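Local structure of chain length determinant protein (Shigella flexneri, 4E2H) at residues I51-S56 against D112-E117; D135-Q140 against Y210-N215; Q156-Y161 against E189-M194. The protein probably regulates the length of the O-antigen polysaccharide chains of lipopolysaccharide, acting from the periplasmic side of the inner membrane. All coordinates share one frame; numbering follows the deposited sequence.

Contact 1: I51-S56 against D112-E117; sequences IGRFSS and DKVNQE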
loop_
_atom_site.group_PDB
_atom_site.type_symbol
_atom_site.label_atom_id
_atom_site.label_comp_id
_atom_site.label_asym_id
_atom_site.label_seq_id
_atom_site.Cartn_x
_atom_site.Cartn_y
_atom_site.Cartn_z
ATOM N N ILE C 51 19.093 -0.340 -0.514
ATOM C CA ILE C 51 20.468 -0.809 -0.506
ATOM C C ILE C 51 20.679 -1.861 -1.588
ATOM O O ILE C 51 21.744 -1.887 -2.241
ATOM C CB ILE C 51 20.932 -1.363 0.849
ATOM C CG1 ILE C 51 22.426 -1.661 0.786
ATOM C CG2 ILE C 51 20.181 -2.639 1.194
ATOM C CD1 ILE C 51 23.216 -0.448 0.359
ATOM N N GLY C 52 19.662 -2.702 -1.796
ATOM C CA GLY C 52 19.731 -3.741 -2.810
ATOM C C GLY C 52 19.882 -3.092 -4.168
ATOM O O GLY C 52 20.552 -3.610 -5.065
ATOM N N ARG C 53 19.242 -1.939 -4.309
ATOM C CA ARG C 53 19.293 -1.193 -5.545
ATOM C C ARG C 53 20.722 -0.751 -5.816
ATOM O O ARG C 53 21.214 -0.883 -6.933
ATOM C CB ARG C 53 18.373 0.016 -5.428
ATOM C CG ARG C 53 18.116 0.724 -6.728
ATOM C CD ARG C 53 16.707 1.308 -6.799
ATOM N NE ARG C 53 16.386 1.570 -8.196
ATOM C CZ ARG C 53 15.404 0.984 -8.863
ATOM N NH1 ARG C 53 14.600 0.127 -8.247
ATOM N NH2 ARG C 53 15.219 1.280 -10.142
ATOM N N PHE C 54 21.376 -0.226 -4.780
ATOM C CA PHE C 54 22.754 0.261 -4.860
ATOM C C PHE C 54 23.753 -0.835 -5.187
ATOM O O PHE C 54 24.563 -0.702 -6.112
ATOM C CB PHE C 54 23.154 0.903 -3.532
ATOM C CG PHE C 54 24.548 1.497 -3.534
ATOM C CD1 PHE C 54 25.671 0.676 -3.556
ATOM C CD2 PHE C 54 24.732 2.875 -3.492
ATOM C CE1 PHE C 54 26.947 1.217 -3.554
ATOM C CE2 PHE C 54 26.011 3.426 -3.485
ATOM C CZ PHE C 54 27.116 2.597 -3.519
ATOM N N SER C 55 23.724 -1.909 -4.406
ATOM C CA SER C 55 24.620 -3.030 -4.660
ATOM C C SER C 55 24.435 -3.565 -6.080
ATOM O O SER C 55 25.352 -4.128 -6.668
ATOM C CB SER C 55 24.355 -4.156 -3.677
ATOM O OG SER C 55 23.189 -4.863 -4.042
ATOM N N SER C 56 23.250 -3.410 -6.648
ATOM C CA SER C 56 23.063 -3.975 -7.974
ATOM C C SER C 56 23.795 -3.096 -8.986
ATOM O O SER C 56 24.568 -3.590 -9.791
ATOM C CB SER C 56 21.577 -4.186 -8.316
ATOM O OG SER C 56 20.979 -3.016 -8.860
ATOM N N ASP C 112 25.021 8.262 -7.593
ATOM C CA ASP C 112 24.382 9.230 -8.472
ATOM C C ASP C 112 23.518 8.521 -9.498
ATOM O O ASP C 112 22.429 8.982 -9.817
ATOM C CB ASP C 112 25.424 10.106 -9.158
ATOM C CG ASP C 112 25.905 11.226 -8.265
ATOM O OD1 ASP C 112 25.457 11.293 -7.094
ATOM O OD2 ASP C 112 26.742 12.033 -8.728
ATOM N N LYS C 113 24.003 7.395 -10.010
ATOM C CA LYS C 113 23.233 6.639 -10.983
ATOM C C LYS C 113 21.889 6.211 -10.372
ATOM O O LYS C 113 20.823 6.462 -10.934
ATOM C CB LYS C 113 24.017 5.434 -11.491
ATOM C CG LYS C 113 23.231 4.550 -12.454
ATOM C CD LYS C 113 24.133 3.540 -13.169
ATOM C CE LYS C 113 23.315 2.720 -14.179
ATOM N NZ LYS C 113 24.010 1.473 -14.683
ATOM N N VAL C 114 21.957 5.590 -9.204
ATOM C CA VAL C 114 20.778 5.163 -8.479
ATOM C C VAL C 114 19.837 6.330 -8.224
ATOM O O VAL C 114 18.626 6.171 -8.285
ATOM C CB VAL C 114 21.139 4.540 -7.102
ATOM C CG1 VAL C 114 19.893 4.461 -6.202
ATOM C CG2 VAL C 114 21.767 3.173 -7.272
ATOM N N ASN C 115 20.368 7.500 -7.910
ATOM C CA ASN C 115 19.476 8.624 -7.662
ATOM C C ASN C 115 18.787 9.054 -8.943
ATOM O O ASN C 115 17.662 9.577 -8.922
ATOM C CB ASN C 115 20.184 9.797 -6.993
ATOM C CG ASN C 115 19.978 9.809 -5.492
ATOM O OD1 ASN C 115 18.943 10.293 -4.992
ATOM N ND2 ASN C 115 20.963 9.272 -4.757
ATOM N N GLN C 116 19.457 8.808 -10.064
ATOM C CA GLN C 116 18.831 9.003 -11.359
ATOM C C GLN C 116 17.692 7.986 -11.606
ATOM O O GLN C 116 16.567 8.382 -11.895
ATOM C CB GLN C 116 19.882 8.948 -12.461
ATOM C CG GLN C 116 20.098 10.268 -13.161
ATOM C CD GLN C 116 20.226 10.092 -14.671
ATOM O OE1 GLN C 116 20.037 8.988 -15.202
ATOM N NE2 GLN C 116 20.544 11.180 -15.370
ATOM N N GLU C 117 17.980 6.687 -11.492
ATOM C CA GLU C 117 16.959 5.638 -11.631
ATOM C C GLU C 117 15.793 5.892 -10.688
ATOM O O GLU C 117 14.655 5.594 -11.011
ATOM C CB GLU C 117 17.523 4.251 -11.286
ATOM C CG GLU C 117 18.492 3.611 -12.283
ATOM C CD GLU C 117 19.113 2.318 -11.726
ATOM O OE1 GLU C 117 18.752 1.929 -10.587
ATOM O OE2 GLU C 117 19.963 1.689 -12.408
HETATM O O HOH W 1 20.715 -0.432 -10.754
#

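Contact 2: D135-Q140 against Y210-N215; sequences DSLRTQ and YQTRQN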
loop_
_atom_site.group_PDB
_atom_site.type_symbol
_atom_site.label_atom_id
_atom_site.label_comp_id
_atom_site.label_asym_id
_atom_site.label_seq_id
_atom_site.Cartn_x
_atom_site.Cartn_y
_atom_site.Cartn_z
ATOM N N ASP C 135 -9.481 6.467 -10.720
ATOM C CA ASP C 135 -10.437 5.371 -10.849
ATOM C C ASP C 135 -11.433 5.381 -9.706
ATOM O O ASP C 135 -12.619 5.647 -9.895
ATOM C CB ASP C 135 -9.741 4.007 -10.817
ATOM C CG ASP C 135 -8.970 3.701 -12.089
ATOM O OD1 ASP C 135 -8.781 4.623 -12.919
ATOM O OD2 ASP C 135 -8.541 2.527 -12.252
ATOM N N SER C 136 -10.939 5.076 -8.513
ATOM C CA SER C 136 -11.805 4.847 -7.375
ATOM C C SER C 136 -12.645 6.076 -7.055
ATOM O O SER C 136 -13.652 5.977 -6.353
ATOM C CB SER C 136 -11.002 4.432 -6.152
ATOM O OG SER C 136 -11.716 4.776 -4.973
ATOM N N LEU C 137 -12.231 7.239 -7.544
ATOM C CA LEU C 137 -13.084 8.414 -7.410
ATOM C C LEU C 137 -14.192 8.352 -8.464
ATOM O O LEU C 137 -15.373 8.257 -8.143
ATOM C CB LEU C 137 -12.293 9.707 -7.570
ATOM C CG LEU C 137 -11.505 10.179 -6.347
ATOM C CD1 LEU C 137 -10.995 11.581 -6.594
ATOM C CD2 LEU C 137 -12.386 10.135 -5.115
ATOM N N ARG C 138 -13.796 8.401 -9.729
ATOM C CA ARG C 138 -14.740 8.311 -10.815
ATOM C C ARG C 138 -15.789 7.243 -10.537
ATOM O O ARG C 138 -16.992 7.496 -10.655
ATOM C CB ARG C 138 -14.026 8.007 -12.124
ATOM C CG ARG C 138 -14.986 7.753 -13.255
ATOM C CD ARG C 138 -14.269 7.547 -14.576
ATOM N NE ARG C 138 -12.839 7.306 -14.399
ATOM C CZ ARG C 138 -12.281 6.106 -14.234
ATOM N NH1 ARG C 138 -13.035 5.003 -14.213
ATOM N NH2 ARG C 138 -10.964 6.015 -14.078
ATOM N N THR C 139 -15.342 6.047 -10.177
ATOM C CA THR C 139 -16.282 4.966 -9.888
ATOM C C THR C 139 -17.293 5.335 -8.804
ATOM O O THR C 139 -18.505 5.051 -8.930
ATOM C CB THR C 139 -15.567 3.687 -9.461
ATOM O OG1 THR C 139 -14.972 3.069 -10.617
ATOM C CG2 THR C 139 -16.562 2.712 -8.772
ATOM N N GLN C 140 -16.791 5.962 -7.743
ATOM C CA GLN C 140 -17.620 6.343 -6.611
ATOM C C GLN C 140 -18.479 7.551 -6.968
ATOM O O GLN C 140 -19.531 7.780 -6.371
ATOM C CB GLN C 140 -16.747 6.649 -5.402
ATOM C CG GLN C 140 -16.649 5.501 -4.451
ATOM C CD GLN C 140 -15.827 5.837 -3.227
ATOM O OE1 GLN C 140 -14.768 6.472 -3.321
ATOM N NE2 GLN C 140 -16.315 5.417 -2.060
ATOM N N TYR C 210 -14.118 10.968 0.799
ATOM C CA TYR C 210 -13.389 12.172 1.189
ATOM C C TYR C 210 -11.909 11.887 1.466
ATOM O O TYR C 210 -11.057 12.698 1.109
ATOM C CB TYR C 210 -14.063 12.891 2.364
ATOM C CG TYR C 210 -15.514 13.156 2.089
ATOM C CD1 TYR C 210 -15.894 13.956 1.020
ATOM C CD2 TYR C 210 -16.514 12.592 2.881
ATOM C CE1 TYR C 210 -17.243 14.183 0.729
ATOM C CE2 TYR C 210 -17.868 12.821 2.614
ATOM C CZ TYR C 210 -18.222 13.616 1.528
ATOM O OH TYR C 210 -19.549 13.857 1.235
ATOM N N GLN C 211 -11.603 10.744 2.085
ATOM C CA GLN C 211 -10.205 10.384 2.369
ATOM C C GLN C 211 -9.445 10.242 1.071
ATOM O O GLN C 211 -8.353 10.792 0.891
ATOM C CB GLN C 211 -10.101 9.050 3.107
ATOM C CG GLN C 211 -10.735 9.017 4.477
ATOM C CD GLN C 211 -10.668 7.633 5.089
ATOM O OE1 GLN C 211 -9.871 6.795 4.654
ATOM N NE2 GLN C 211 -11.518 7.373 6.090
ATOM N N THR C 212 -10.034 9.462 0.176
ATOM C CA THR C 212 -9.474 9.231 -1.131
ATOM C C THR C 212 -9.210 10.569 -1.825
ATOM O O THR C 212 -8.139 10.781 -2.399
ATOM C CB THR C 212 -10.431 8.358 -1.961
ATOM O OG1 THR C 212 -10.235 6.973 -1.622
ATOM C CG2 THR C 212 -10.191 8.586 -3.430
ATOM N N ARG C 213 -10.166 11.490 -1.733
ATOM C CA ARG C 213 -10.068 12.755 -2.465
ATOM C C ARG C 213 -8.926 13.626 -1.969
ATOM O O ARG C 213 -8.261 14.311 -2.753
ATOM C CB ARG C 213 -11.384 13.542 -2.386
ATOM C CG ARG C 213 -11.311 14.870 -3.115
ATOM C CD ARG C 213 -12.662 15.296 -3.683
ATOM N NE ARG C 213 -13.042 16.601 -3.152
ATOM C CZ ARG C 213 -13.933 16.785 -2.180
ATOM N NH1 ARG C 213 -14.570 15.742 -1.655
ATOM N NH2 ARG C 213 -14.202 18.011 -1.749
ATOM N N GLN C 214 -8.732 13.617 -0.654
ATOM C CA GLN C 214 -7.640 14.343 -0.030
ATOM C C GLN C 214 -6.337 13.652 -0.392
ATOM O O GLN C 214 -5.321 14.306 -0.621
ATOM C CB GLN C 214 -7.832 14.396 1.488
ATOM C CG GLN C 214 -6.700 15.064 2.247
ATOM C CD GLN C 214 -6.451 16.497 1.809
ATOM O OE1 GLN C 214 -5.510 16.777 1.060
ATOM N NE2 GLN C 214 -7.287 17.416 2.283
ATOM N N ASN C 215 -6.382 12.326 -0.473
ATOM C CA ASN C 215 -5.189 11.554 -0.785
ATOM C C ASN C 215 -4.647 11.906 -2.153
ATOM O O ASN C 215 -3.439 11.888 -2.375
ATOM C CB ASN C 215 -5.467 10.064 -0.701
ATOM C CG ASN C 215 -4.204 9.251 -0.528
ATOM O OD1 ASN C 215 -3.089 9.753 -0.734
ATOM N ND2 ASN C 215 -4.366 7.981 -0.144
#

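Contact 3: Q156-Y161 against E189-M194; sequences QEALQY and EALESM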
loop_
_atom_site.group_PDB
_atom_site.type_symbol
_atom_site.label_atom_id
_atom_site.label_comp_id
_atom_site.label_asym_id
_atom_site.label_seq_id
_atom_site.Cartn_x
_atom_site.Cartn_y
_atom_site.Cartn_z
ATOM N N GLN C 156 -40.225 11.647 -9.245
ATOM C CA GLN C 156 -41.073 11.904 -10.428
ATOM C C GLN C 156 -42.327 11.040 -10.402
ATOM O O GLN C 156 -43.401 11.468 -10.818
ATOM C CB GLN C 156 -40.322 11.652 -11.744
ATOM C CG GLN C 156 -39.849 12.929 -12.448
ATOM C CD GLN C 156 -38.521 12.746 -13.198
ATOM O OE1 GLN C 156 -38.035 11.623 -13.365
ATOM N NE2 GLN C 156 -37.929 13.858 -13.643
ATOM N N GLU C 157 -42.166 9.825 -9.896
ATOM C CA GLU C 157 -43.201 8.819 -9.936
ATOM C C GLU C 157 -44.274 9.141 -8.909
ATOM O O GLU C 157 -45.481 9.103 -9.201
ATOM C CB GLU C 157 -42.582 7.458 -9.658
ATOM C CG GLU C 157 -43.493 6.287 -9.828
ATOM C CD GLU C 157 -43.682 5.890 -11.300
ATOM O OE1 GLU C 157 -43.112 6.585 -12.195
ATOM O OE2 GLU C 157 -44.400 4.877 -11.555
ATOM N N ALA C 158 -43.834 9.476 -7.703
ATOM C CA ALA C 158 -44.779 9.747 -6.625
ATOM C C ALA C 158 -45.546 11.063 -6.845
ATOM O O ALA C 158 -46.534 11.343 -6.161
ATOM C CB ALA C 158 -44.071 9.762 -5.284
ATOM N N LEU C 159 -45.080 11.879 -7.785
ATOM C CA LEU C 159 -45.727 13.152 -8.038
ATOM C C LEU C 159 -47.036 12.850 -8.727
ATOM O O LEU C 159 -48.060 13.475 -8.437
ATOM C CB LEU C 159 -44.877 14.041 -8.932
ATOM C CG LEU C 159 -45.528 15.350 -9.359
ATOM C CD1 LEU C 159 -45.842 16.189 -8.141
ATOM C CD2 LEU C 159 -44.585 16.093 -10.271
ATOM N N GLN C 160 -46.991 11.883 -9.641
ATOM C CA GLN C 160 -48.189 11.396 -10.296
ATOM C C GLN C 160 -49.195 10.916 -9.251
ATOM O O GLN C 160 -50.345 11.352 -9.246
ATOM C CB GLN C 160 -47.828 10.257 -11.238
ATOM C CG GLN C 160 -47.007 10.707 -12.416
ATOM C CD GLN C 160 -46.712 9.567 -13.362
ATOM O OE1 GLN C 160 -46.234 8.503 -12.942
ATOM N NE2 GLN C 160 -47.019 9.766 -14.652
ATOM N N TYR C 161 -48.765 10.023 -8.361
ATOM C CA TYR C 161 -49.664 9.509 -7.328
ATOM C C TYR C 161 -50.311 10.677 -6.603
ATOM O O TYR C 161 -51.517 10.692 -6.391
ATOM C CB TYR C 161 -48.931 8.625 -6.302
ATOM C CG TYR C 161 -48.009 7.550 -6.861
ATOM C CD1 TYR C 161 -48.153 7.070 -8.154
ATOM C CD2 TYR C 161 -46.996 7.010 -6.070
ATOM C CE1 TYR C 161 -47.310 6.086 -8.650
ATOM C CE2 TYR C 161 -46.141 6.032 -6.554
ATOM C CZ TYR C 161 -46.298 5.568 -7.844
ATOM O OH TYR C 161 -45.455 4.586 -8.334
ATOM N N GLU C 189 -46.788 19.939 -4.115
ATOM C CA GLU C 189 -46.001 21.160 -4.116
ATOM C C GLU C 189 -44.540 20.898 -3.699
ATOM O O GLU C 189 -43.610 21.494 -4.258
ATOM C CB GLU C 189 -46.660 22.256 -3.289
ATOM C CG GLU C 189 -47.443 23.223 -4.158
ATOM C CD GLU C 189 -48.014 24.392 -3.371
ATOM O OE1 GLU C 189 -48.744 24.141 -2.381
ATOM O OE2 GLU C 189 -47.729 25.560 -3.741
ATOM N N ALA C 190 -44.335 19.993 -2.744
ATOM C CA ALA C 190 -42.974 19.645 -2.334
ATOM C C ALA C 190 -42.271 18.757 -3.363
ATOM O O ALA C 190 -41.137 19.041 -3.758
ATOM C CB ALA C 190 -42.966 18.978 -0.968
ATOM N N LEU C 191 -42.930 17.677 -3.791
ATOM C CA LEU C 191 -42.297 16.772 -4.740
ATOM C C LEU C 191 -41.910 17.538 -6.013
ATOM O O LEU C 191 -40.836 17.324 -6.576
ATOM C CB LEU C 191 -43.189 15.561 -5.051
ATOM C CG LEU C 191 -43.654 14.627 -3.916
ATOM C CD1 LEU C 191 -44.456 13.471 -4.494
ATOM C CD2 LEU C 191 -42.506 14.054 -3.052
ATOM N N GLU C 192 -42.759 18.463 -6.436
ATOM C CA GLU C 192 -42.519 19.160 -7.687
ATOM C C GLU C 192 -41.296 20.080 -7.654
ATOM O O GLU C 192 -40.484 20.071 -8.581
ATOM C CB GLU C 192 -43.748 19.937 -8.118
ATOM C CG GLU C 192 -43.720 20.270 -9.582
ATOM C CD GLU C 192 -45.082 20.691 -10.111
ATOM O OE1 GLU C 192 -46.068 20.680 -9.325
ATOM O OE2 GLU C 192 -45.166 21.033 -11.317
ATOM N N SER C 193 -41.183 20.897 -6.613
ATOM C CA SER C 193 -39.974 21.674 -6.390
ATOM C C SER C 193 -39.079 20.731 -5.622
ATOM O O SER C 193 -39.264 20.558 -4.420
ATOM C CB SER C 193 -40.275 22.888 -5.524
ATOM O OG SER C 193 -39.210 23.121 -4.610
HETATM N N MSE C 194 -38.118 20.124 -6.305
HETATM C CA MSE C 194 -37.420 18.959 -5.785
HETATM C C MSE C 194 -36.920 18.300 -7.037
HETATM O O MSE C 194 -35.737 18.016 -7.165
HETATM C CB MSE C 194 -38.390 18.052 -5.030
HETATM C CG MSE C 194 -37.775 16.798 -4.423
HETATM SE SE MSE C 194 -38.318 16.527 -2.533
HETATM C CE MSE C 194 -38.987 14.696 -2.682
#

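Contact 1: I51-S56 against D112-E117
Arg53 and Glu117 supply the ionic part of this contact, which joins helix 43-65 to the long helix 97-164; the local axes pass 9.7 Å apart at a steep 123°. Arg53 NE lies 3.4 Å from Glu117 OE1, a salt bridge whose hydrogen bond is weak, since the N-H points to the acceptor at only 131°. The guanidinium and carboxylate planes stand 87° apart, which rules out a two-pronged, coplanar pairing. Glu117 CB meets the edge of the guanidinium in its plane, 3.9 Å from Arg53 NH2.

A second polar link runs through a water that donates to Ser56 OG at 3.2 Å and to Glu117 OE2 at 2.8 Å. Ser56 OG, an acceptor from that water, is also a donor to Arg53 O within its own helix (2.9 Å).

The apolar part rests on Val114, whose CG2 reaches Phe54 CA at 3.9 Å. Its other methyl, CG1, meets the aliphatic stem of Arg53 at CG, 4.2 Å away. The Phe54 ring packs on Ile107 and Asp111 of the long helix and meets the Tyr232 ring.

Arg233 of the second subunit packs on Arg53 and forms a long, weak ion pair with Glu117 OE2. The carboxylate therefore has a charged or water partner at each oxygen, and its negative charge is probably shared between the two subunits.

Contact 2: D135-Q140 against Y210-N215
An antiparallel-leaning helix pair, in which the short helix 207-219 lies against the middle of the long helix 97-164, brings Leu137 to Thr212 and Arg213. The local axes approach to 10.1 Å with their N-to-C directions 140° apart, and the nearest CA atoms are those of Leu137 and Arg213, 7.2 Å from each other.

Leu137 and Thr212 carry the contact between them. Leu137 CG is anti to the carbonyl carbon (chi1 -80°), and from there the CD2 branch extends toward the other helix. Leu137 CD2 comes within 4.1 Å of Thr212 CB and 4.3 Å of Arg213 N. The modelled spacing of Leu137 CD2 and Thr212 CG2 is too short to be reliable. The two side chains run alongside each other with opposite headings, so they meet along their flanks.

Thr212 divides its two branches between different tasks. CG2, anti to the backbone N, is turned to the apolar contact, while OG1 makes a weak hydrogen bond to Asn208 O one turn earlier. Ser136 OG approaches Thr212 OG1 only to 4.3 Å, too far for a hydrogen bond, and none joins the two segments.

Arg213 contributes the start of its side chain, with CB 4.5 Å from Leu137 CD2. Its end leads away, and NH2 forms a salt bridge with Glu146 OE2 of the third subunit. Tyr209 also packs on Leu137 from within helix 207-219.

With 160 Å² buried and no polar bond across it, this is a lightly packed helix-helix contact. It belongs to the periplasmic domain of a Wzz-type chain length regulator, in which a very long helix is accompanied by shorter helices of the returning chain.

Contact 3: Q156-Y161 against E189-M194
Leu191 and Leu159 lie alongside each other, pointing opposite ways: Leu191 CD1 ends on the backbone of Ala158 and Leu159, while Leu159 CD1 ends beside Leu191 CB. Leu191 CG is anti to the carbonyl carbon (chi1 -58°), which sends CD1 to the long helix, 3.4 Å from Ala158 O and 3.7 Å from Leu159 N. The same methyl meets Ala158 CB at 3.8 Å, so one branch of Leu191 touches both the small side chain and the main chain beside it.

Leu159 answers from the other helix. With CG anti to the backbone N (chi1 175°), its CD1 is carried nearer than its CB direction alone would suggest, to 4.1 Å from Leu191 CB. Leu159 CD1 also lies 4.3 Å from Glu192 CB. The side-chain contacts are apolar, and no hydrogen bond crosses.

The close fit agrees with the 6.0 Å separation of the CA atoms of Leu159 and Leu191 and with axes 9.2 Å apart at 151°. Helix 187-195 thus packs nearly antiparallel against the far part of helix 97-164, while Leu183 also touches Ala158, Ile195 adds to the cover of Leu159, and Ala190 packs on Leu191 of the third subunit.

How the contacts relate
All three contacts lie along helix 97-164, which meets helix 43-65 in contact 1, helix 207-219 in contact 2 and helix 187-195 in contact 3. Centres of contacts 1 and 2 are 34 Å apart, and those of contacts 2 and 3 are 33 Å apart. Contacts 1 and 3 are separated by 66 Å between centres, on opposite sides of the chain's centre. Contact 1 closes before contact 2 opens along the sequence, whereas contact 3 is nested inside the loop closed by contact 2, as the chain returns along the long helix. Each site also adjoins another subunit, consistent with an extended protomer that associates with its neighbours along its length.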